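Local coordinates for protein glucosamine-6-phosphate deaminase (Thermotoga maritima, PDB 1J5X) that belongs to the SIS-domain family, alpha/beta proteins built on parallel sheets flanked by helices, at residues I204-F215 with I317-R326. Sequence-based numbering, arbitrary orientation.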
ATOM      1  N   ILE A 204       1.658  18.765   5.091  1.00 24.27           N
ATOM      2  CA  ILE A 204       1.049  18.120   6.256  1.00 24.47           C
ATOM      3  C   ILE A 204       1.464  18.857   7.561  1.00 27.67           C
ATOM      4  O   ILE A 204       0.711  18.912   8.524  1.00 25.17           O
ATOM      5  CB  ILE A 204       1.421  16.620   6.294  1.00 25.94           C
ATOM      6  CG1 ILE A 204       0.851  15.921   5.034  1.00 27.88           C
ATOM      7  CG2 ILE A 204       0.810  15.935   7.587  1.00 25.38           C
ATOM      8  CD1 ILE A 204       1.345  14.485   4.793  1.00 24.99           C
ATOM      9  N   GLU A 205       2.645  19.455   7.564  1.00 27.78           N
ATOM     10  CA  GLU A 205       3.072  20.219   8.739  1.00 30.92           C
ATOM     11  C   GLU A 205       2.091  21.385   9.058  1.00 30.23           C
ATOM     12  O   GLU A 205       2.003  21.827  10.198  1.00 29.41           O
ATOM     13  CB  GLU A 205       4.453  20.768   8.468  1.00 34.07           C
ATOM     14  CG  GLU A 205       5.328  20.840   9.659  1.00 41.93           C
ATOM     15  CD  GLU A 205       6.778  21.076   9.252  1.00 44.24           C
ATOM     16  OE1 GLU A 205       7.658  20.548   9.967  1.00 47.36           O
ATOM     17  OE2 GLU A 205       7.029  21.770   8.230  1.00 45.64           O
ATOM     18  N   LYS A 206       1.373  21.881   8.056  1.00 28.17           N
ATOM     19  CA  LYS A 206       0.438  22.999   8.217  1.00 30.90           C
ATOM     20  C   LYS A 206      -0.909  22.611   8.778  1.00 31.62           C
ATOM     21  O   LYS A 206      -1.716  23.461   9.107  1.00 31.72           O
ATOM     22  CB  LYS A 206       0.215  23.709   6.880  1.00 31.68           C
ATOM     23  CG  LYS A 206       1.448  24.436   6.308  1.00 35.45           C
ATOM     24  CD  LYS A 206       1.119  25.102   4.981  1.00 40.62           C
ATOM     25  CE  LYS A 206       2.322  25.897   4.402  1.00 44.43           C
ATOM     26  NZ  LYS A 206       3.200  26.565   5.450  1.00 49.28           N
ATOM     27  N   ILE A 207      -1.175  21.305   8.855  1.00 32.11           N
ATOM     28  CA  ILE A 207      -2.444  20.851   9.404  1.00 30.38           C
ATOM     29  C   ILE A 207      -2.370  20.931  10.926  1.00 28.85           C
ATOM     30  O   ILE A 207      -1.363  20.576  11.527  1.00 30.00           O
ATOM     31  CB  ILE A 207      -2.778  19.347   9.016  1.00 28.44           C
ATOM     32  CG1 ILE A 207      -2.758  19.193   7.493  1.00 30.00           C
ATOM     33  CG2 ILE A 207      -4.173  18.960   9.595  1.00 28.26           C
ATOM     34  CD1 ILE A 207      -2.787  17.741   6.976  1.00 28.36           C
ATOM     35  N   ASP A 208      -3.447  21.426  11.528  1.00 33.54           N
ATOM     36  CA  ASP A 208      -3.536  21.528  12.981  1.00 34.37           C
ATOM     37  C   ASP A 208      -3.894  20.120  13.480  1.00 34.08           C
ATOM     38  O   ASP A 208      -5.063  19.839  13.751  1.00 32.28           O
ATOM     39  CB  ASP A 208      -4.649  22.498  13.371  1.00 35.58           C
ATOM     40  CG  ASP A 208      -4.665  22.778  14.861  1.00 40.37           C
ATOM     41  OD1 ASP A 208      -3.816  22.179  15.575  1.00 40.03           O
ATOM     42  OD2 ASP A 208      -5.511  23.590  15.305  1.00 39.99           O
ATOM     43  N   LEU A 209      -2.882  19.269  13.582  1.00 33.42           N
ATOM     44  CA  LEU A 209      -3.056  17.880  13.968  1.00 35.88           C
ATOM     45  C   LEU A 209      -3.759  17.595  15.279  1.00 36.80           C
ATOM     46  O   LEU A 209      -4.614  16.707  15.345  1.00 36.12           O
ATOM     47  CB  LEU A 209      -1.694  17.176  13.947  1.00 32.95           C
ATOM     48  CG  LEU A 209      -1.143  17.066  12.503  1.00 36.31           C
ATOM     49  CD1 LEU A 209       0.149  16.285  12.507  1.00 32.37           C
ATOM     50  CD2 LEU A 209      -2.162  16.338  11.590  1.00 33.24           C
ATOM     51  N   LYS A 210      -3.389  18.338  16.326  1.00 39.04           N
ATOM     52  CA  LYS A 210      -3.991  18.135  17.639  1.00 38.53           C
ATOM     53  C   LYS A 210      -5.497  18.301  17.564  1.00 36.39           C
ATOM     54  O   LYS A 210      -6.207  17.815  18.429  1.00 38.60           O
ATOM     55  CB  LYS A 210      -3.396  19.133  18.658  1.00 41.05           C
ATOM     56  CG  LYS A 210      -1.987  18.783  19.121  1.00 46.06           C
ATOM     57  CD  LYS A 210      -0.942  19.231  18.083  1.00 49.91           C
ATOM     58  CE  LYS A 210       0.528  19.006  18.529  1.00 51.20           C
ATOM     59  NZ  LYS A 210       1.512  19.294  17.409  1.00 50.06           N
ATOM     60  N   GLU A 211      -5.997  18.992  16.543  1.00 33.84           N
ATOM     61  CA  GLU A 211      -7.426  19.178  16.400  1.00 33.33           C
ATOM     62  C   GLU A 211      -8.119  18.159  15.474  1.00 31.06           C
ATOM     63  O   GLU A 211      -9.309  18.307  15.156  1.00 32.48           O
ATOM     64  CB  GLU A 211      -7.722  20.578  15.890  1.00 39.19           C
ATOM     65  CG  GLU A 211      -7.288  21.663  16.850  1.00 44.73           C
ATOM     66  CD  GLU A 211      -8.398  22.056  17.769  1.00 50.02           C
ATOM     67  OE1 GLU A 211      -8.905  21.188  18.520  1.00 51.24           O
ATOM     68  OE2 GLU A 211      -8.775  23.247  17.725  1.00 54.71           O
ATOM     69  N   HIS A 212      -7.399  17.139  15.035  1.00 29.53           N
ATOM     70  CA  HIS A 212      -8.042  16.132  14.144  1.00 27.02           C
ATOM     71  C   HIS A 212      -7.779  14.754  14.711  1.00 25.41           C
ATOM     72  O   HIS A 212      -6.629  14.376  14.883  1.00 27.59           O
ATOM     73  CB  HIS A 212      -7.437  16.212  12.736  1.00 27.77           C
ATOM     74  CG  HIS A 212      -7.831  17.446  11.988  1.00 27.33           C
ATOM     75  ND1 HIS A 212      -7.131  18.630  12.080  1.00 30.03           N
ATOM     76  CD2 HIS A 212      -8.860  17.682  11.147  1.00 29.60           C
ATOM     77  CE1 HIS A 212      -7.711  19.538  11.317  1.00 29.65           C
ATOM     78  NE2 HIS A 212      -8.758  18.991  10.735  1.00 31.21           N
ATOM     79  N   ASP A 213      -8.845  14.022  15.004  1.00 26.49           N
ATOM     80  CA  ASP A 213      -8.685  12.691  15.559  1.00 27.85           C
ATOM     81  C   ASP A 213      -9.483  11.621  14.814  1.00 27.07           C
ATOM     82  O   ASP A 213      -9.730  10.551  15.363  1.00 28.83           O
ATOM     83  CB  ASP A 213      -9.098  12.659  17.028  1.00 35.03           C
ATOM     84  CG  ASP A 213      -8.076  13.282  17.916  1.00 40.95           C
ATOM     85  OD1 ASP A 213      -6.956  12.740  18.061  1.00 41.76           O
ATOM     86  OD2 ASP A 213      -8.393  14.353  18.473  1.00 50.88           O
ATOM     87  N   HIS A 214      -9.889  11.928  13.592  1.00 26.57           N
ATOM     88  CA  HIS A 214     -10.659  10.981  12.754  1.00 25.72           C
ATOM     89  C   HIS A 214     -10.088  11.155  11.347  1.00 25.38           C
ATOM     90  O   HIS A 214     -10.333  12.210  10.717  1.00 23.97           O
ATOM     91  CB  HIS A 214     -12.104  11.385  12.709  1.00 24.44           C
ATOM     92  CG  HIS A 214     -12.937  10.507  11.835  1.00 22.07           C
ATOM     93  ND1 HIS A 214     -14.133  10.916  11.309  1.00 23.71           N
ATOM     94  CD2 HIS A 214     -12.736   9.247  11.386  1.00 21.88           C
ATOM     95  CE1 HIS A 214     -14.646   9.946  10.565  1.00 24.63           C
ATOM     96  NE2 HIS A 214     -13.816   8.924  10.599  1.00 22.00           N
ATOM     97  N   PHE A 215      -9.351  10.145  10.885  1.00 23.66           N
ATOM     98  CA  PHE A 215      -8.751  10.205   9.537  1.00 23.27           C
ATOM     99  C   PHE A 215      -9.533   9.306   8.563  1.00 24.32           C
ATOM    100  O   PHE A 215      -9.807   8.130   8.883  1.00 22.34           O
ATOM    101  CB  PHE A 215      -7.317   9.709   9.575  1.00 22.75           C
ATOM    102  CG  PHE A 215      -6.380  10.535  10.432  1.00 20.11           C
ATOM    103  CD1 PHE A 215      -6.757  11.796  10.899  1.00 23.24           C
ATOM    104  CD2 PHE A 215      -5.140  10.051  10.738  1.00 20.21           C
ATOM    105  CE1 PHE A 215      -5.855  12.543  11.681  1.00 24.02           C
ATOM    106  CE2 PHE A 215      -4.218  10.783  11.514  1.00 23.90           C
ATOM    107  CZ  PHE A 215      -4.591  12.027  11.985  1.00 20.92           C
ATOM    108  N   ILE A 317       3.609   9.980   6.442  1.00 22.37           N
ATOM    109  CA  ILE A 317       4.058  11.235   7.049  1.00 23.29           C
ATOM    110  C   ILE A 317       2.985  11.759   8.017  1.00 24.82           C
ATOM    111  O   ILE A 317       3.314  12.271   9.096  1.00 24.68           O
ATOM    112  CB  ILE A 317       4.409  12.302   5.922  1.00 22.85           C
ATOM    113  CG1 ILE A 317       5.656  11.849   5.188  1.00 20.73           C
ATOM    114  CG2 ILE A 317       4.559  13.729   6.521  1.00 24.55           C
ATOM    115  CD1 ILE A 317       6.002  12.734   3.912  1.00 23.57           C
ATOM    116  N   LEU A 318       1.717  11.623   7.653  1.00 21.43           N
ATOM    117  CA  LEU A 318       0.645  12.039   8.537  1.00 25.05           C
ATOM    118  C   LEU A 318       0.746  11.192   9.808  1.00 25.74           C
ATOM    119  O   LEU A 318       0.710  11.726  10.931  1.00 23.78           O
ATOM    120  CB  LEU A 318      -0.718  11.801   7.890  1.00 23.32           C
ATOM    121  CG  LEU A 318      -1.918  12.101   8.808  1.00 24.21           C
ATOM    122  CD1 LEU A 318      -1.993  13.628   9.211  1.00 23.90           C
ATOM    123  CD2 LEU A 318      -3.167  11.751   8.043  1.00 22.89           C
ATOM    124  N   GLY A 319       0.937   9.886   9.633  1.00 24.42           N
ATOM    125  CA  GLY A 319       0.979   9.020  10.806  1.00 27.22           C
ATOM    126  C   GLY A 319       2.113   9.443  11.733  1.00 27.78           C
ATOM    127  O   GLY A 319       1.941   9.542  12.979  1.00 25.63           O
ATOM    128  N   TYR A 320       3.280   9.658  11.133  1.00 25.34           N
ATOM    129  CA  TYR A 320       4.460  10.036  11.914  1.00 26.50           C
ATOM    130  C   TYR A 320       4.235  11.361  12.653  1.00 29.26           C
ATOM    131  O   TYR A 320       4.380  11.463  13.883  1.00 28.38           O
ATOM    132  CB  TYR A 320       5.670  10.139  11.019  1.00 28.33           C
ATOM    133  CG  TYR A 320       6.914  10.458  11.825  1.00 31.07           C
ATOM    134  CD1 TYR A 320       7.253  11.774  12.131  1.00 30.18           C
ATOM    135  CD2 TYR A 320       7.701   9.427  12.346  1.00 31.74           C
ATOM    136  CE1 TYR A 320       8.358  12.052  12.941  1.00 32.39           C
ATOM    137  CE2 TYR A 320       8.793   9.694  13.159  1.00 33.91           C
ATOM    138  CZ  TYR A 320       9.115  11.003  13.455  1.00 34.74           C
ATOM    139  OH  TYR A 320      10.202  11.237  14.310  1.00 38.52           O
ATOM    140  N   GLN A 321       3.855  12.376  11.911  1.00 28.71           N
ATOM    141  CA  GLN A 321       3.646  13.671  12.529  1.00 30.66           C
ATOM    142  C   GLN A 321       2.555  13.622  13.582  1.00 30.92           C
ATOM    143  O   GLN A 321       2.657  14.304  14.622  1.00 30.60           O
ATOM    144  CB  GLN A 321       3.327  14.737  11.448  1.00 28.74           C
ATOM    145  CG  GLN A 321       4.541  14.992  10.505  1.00 31.75           C
ATOM    146  CD  GLN A 321       4.360  16.231   9.612  1.00 31.68           C
ATOM    147  OE1 GLN A 321       3.403  17.077   9.964  1.00 29.04           O
ATOM    148  NE2 GLN A 321       5.067  16.399   8.603  1.00 33.35           N
ATOM    149  N   LYS A 322       1.504  12.831  13.340  1.00 26.89           N
ATOM    150  CA  LYS A 322       0.424  12.772  14.320  1.00 26.37           C
ATOM    151  C   LYS A 322       0.892  12.083  15.586  1.00 26.77           C
ATOM    152  O   LYS A 322       0.426  12.441  16.689  1.00 30.08           O
ATOM    153  CB  LYS A 322      -0.820  12.022  13.794  1.00 25.87           C
ATOM    154  CG  LYS A 322      -1.945  11.838  14.836  1.00 24.66           C
ATOM    155  CD  LYS A 322      -2.708  13.128  15.165  1.00 27.55           C
ATOM    156  CE  LYS A 322      -3.721  12.874  16.294  1.00 26.91           C
ATOM    157  NZ  LYS A 322      -4.592  14.031  16.607  1.00 29.78           N
ATOM    158  N   ALA A 323       1.769  11.099  15.455  1.00 25.09           N
ATOM    159  CA  ALA A 323       2.234  10.420  16.650  1.00 28.63           C
ATOM    160  C   ALA A 323       3.042  11.412  17.512  1.00 30.87           C
ATOM    161  O   ALA A 323       2.899  11.460  18.741  1.00 31.82           O
ATOM    162  CB  ALA A 323       3.086   9.279  16.288  1.00 24.38           C
ATOM    163  N   ILE A 324       3.885  12.203  16.850  1.00 30.35           N
ATOM    164  CA  ILE A 324       4.729  13.174  17.558  1.00 31.64           C
ATOM    165  C   ILE A 324       3.820  14.124  18.293  1.00 33.23           C
ATOM    166  O   ILE A 324       4.055  14.447  19.463  1.00 34.85           O
ATOM    167  CB  ILE A 324       5.642  13.968  16.555  1.00 33.55           C
ATOM    168  CG1 ILE A 324       6.623  13.008  15.892  1.00 33.66           C
ATOM    169  CG2 ILE A 324       6.438  15.100  17.295  1.00 31.25           C
ATOM    170  CD1 ILE A 324       7.282  12.055  16.824  1.00 40.01           C
ATOM    171  N   SER A 325       2.780  14.541  17.586  1.00 30.48           N
ATOM    172  CA  SER A 325       1.749  15.426  18.079  1.00 34.20           C
ATOM    173  C   SER A 325       1.101  14.921  19.379  1.00 35.85           C
ATOM    174  O   SER A 325       0.817  15.706  20.298  1.00 33.88           O
ATOM    175  CB  SER A 325       0.694  15.550  17.001  1.00 35.75           C
ATOM    176  OG  SER A 325      -0.321  16.460  17.349  1.00 42.08           O
ATOM    177  N   ARG A 326       0.858  13.615  19.439  1.00 36.36           N
ATOM    178  CA  ARG A 326       0.242  12.977  20.600  1.00 37.66           C
ATOM    179  C   ARG A 326       1.305  12.696  21.662  1.00 38.94           C
ATOM    180  O   ARG A 326       0.968  12.386  22.799  1.00 38.57           O
ATOM    181  CB  ARG A 326      -0.402  11.636  20.211  1.00 39.83           C
ATOM    182  CG  ARG A 326      -1.644  11.749  19.373  1.00 40.06           C
ATOM    183  CD  ARG A 326      -2.498  10.479  19.567  1.00 44.46           C
ATOM    184  NE  ARG A 326      -3.885  10.763  19.238  1.00 43.75           N
ATOM    185  CZ  ARG A 326      -4.546  10.102  18.304  1.00 42.31           C
ATOM    186  NH1 ARG A 326      -3.920   9.135  17.663  1.00 46.26           N
ATOM    187  NH2 ARG A 326      -5.791  10.430  17.977  1.00 37.94           N
TER
HETATM  188  O   HOH W   1      -8.351   8.666  17.102  1.00 30.83           O
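Lys322, a largely buried lysine, spends its ammonium group on three oxygens of the 204-215 segment at once. Lys322 NZ donates to His212 O at 2.7 Å and to Leu209 O at 3.0 Å, and forms a salt bridge with Asp213 OD1, which it meets from above the carboxylate plane. With CG anti to the backbone N (chi1 175°) and a bend at chi2, the chain runs past the CZ corner of the Phe215 ring before its tip enters the turn. Leu209 O is gripped twice, by NZ on one face of its carbonyl plane and by the backbone N of His212 on the other; the lysine's bond ties the helix to the short 3-10 turn at 209-211. Asp213 OD1 is shared as well: Arg326 NH2 approaches on its anti side, 2.6 Å away, with guanidinium and carboxylate planes only 10° apart, and CE of Lys322 lies over the guanidinium face. The two positive groups should favour a charged Asp213. A water links Asp213 O to Arg326 NH2, while Arg326 NH1 is hydrogen-bonded to Ser238 O of helix 222-238.

Toward the start of the 317-326 segment the packing is mostly apolar. Leu318 splits its branches, CD2 over one face of the Phe215 ring in a CH-pi contact (4.0 Å to the centroid) and CD1 against Leu209 CD2 at 3.6 Å. Leu209 CD1 rests on Gln321 CB, and Ile204 CD1 meets Ile317 CG2 at 3.7 Å.

The contact thus lays helix 313-326 along the connection from helix 184-205 to strand 214-218 of the four-stranded parallel sheet; Leu318 also reaches Leu263 and Phe265 of strand 262-267, and Cys234 of helix 222-238 touches both Phe215 and Leu318.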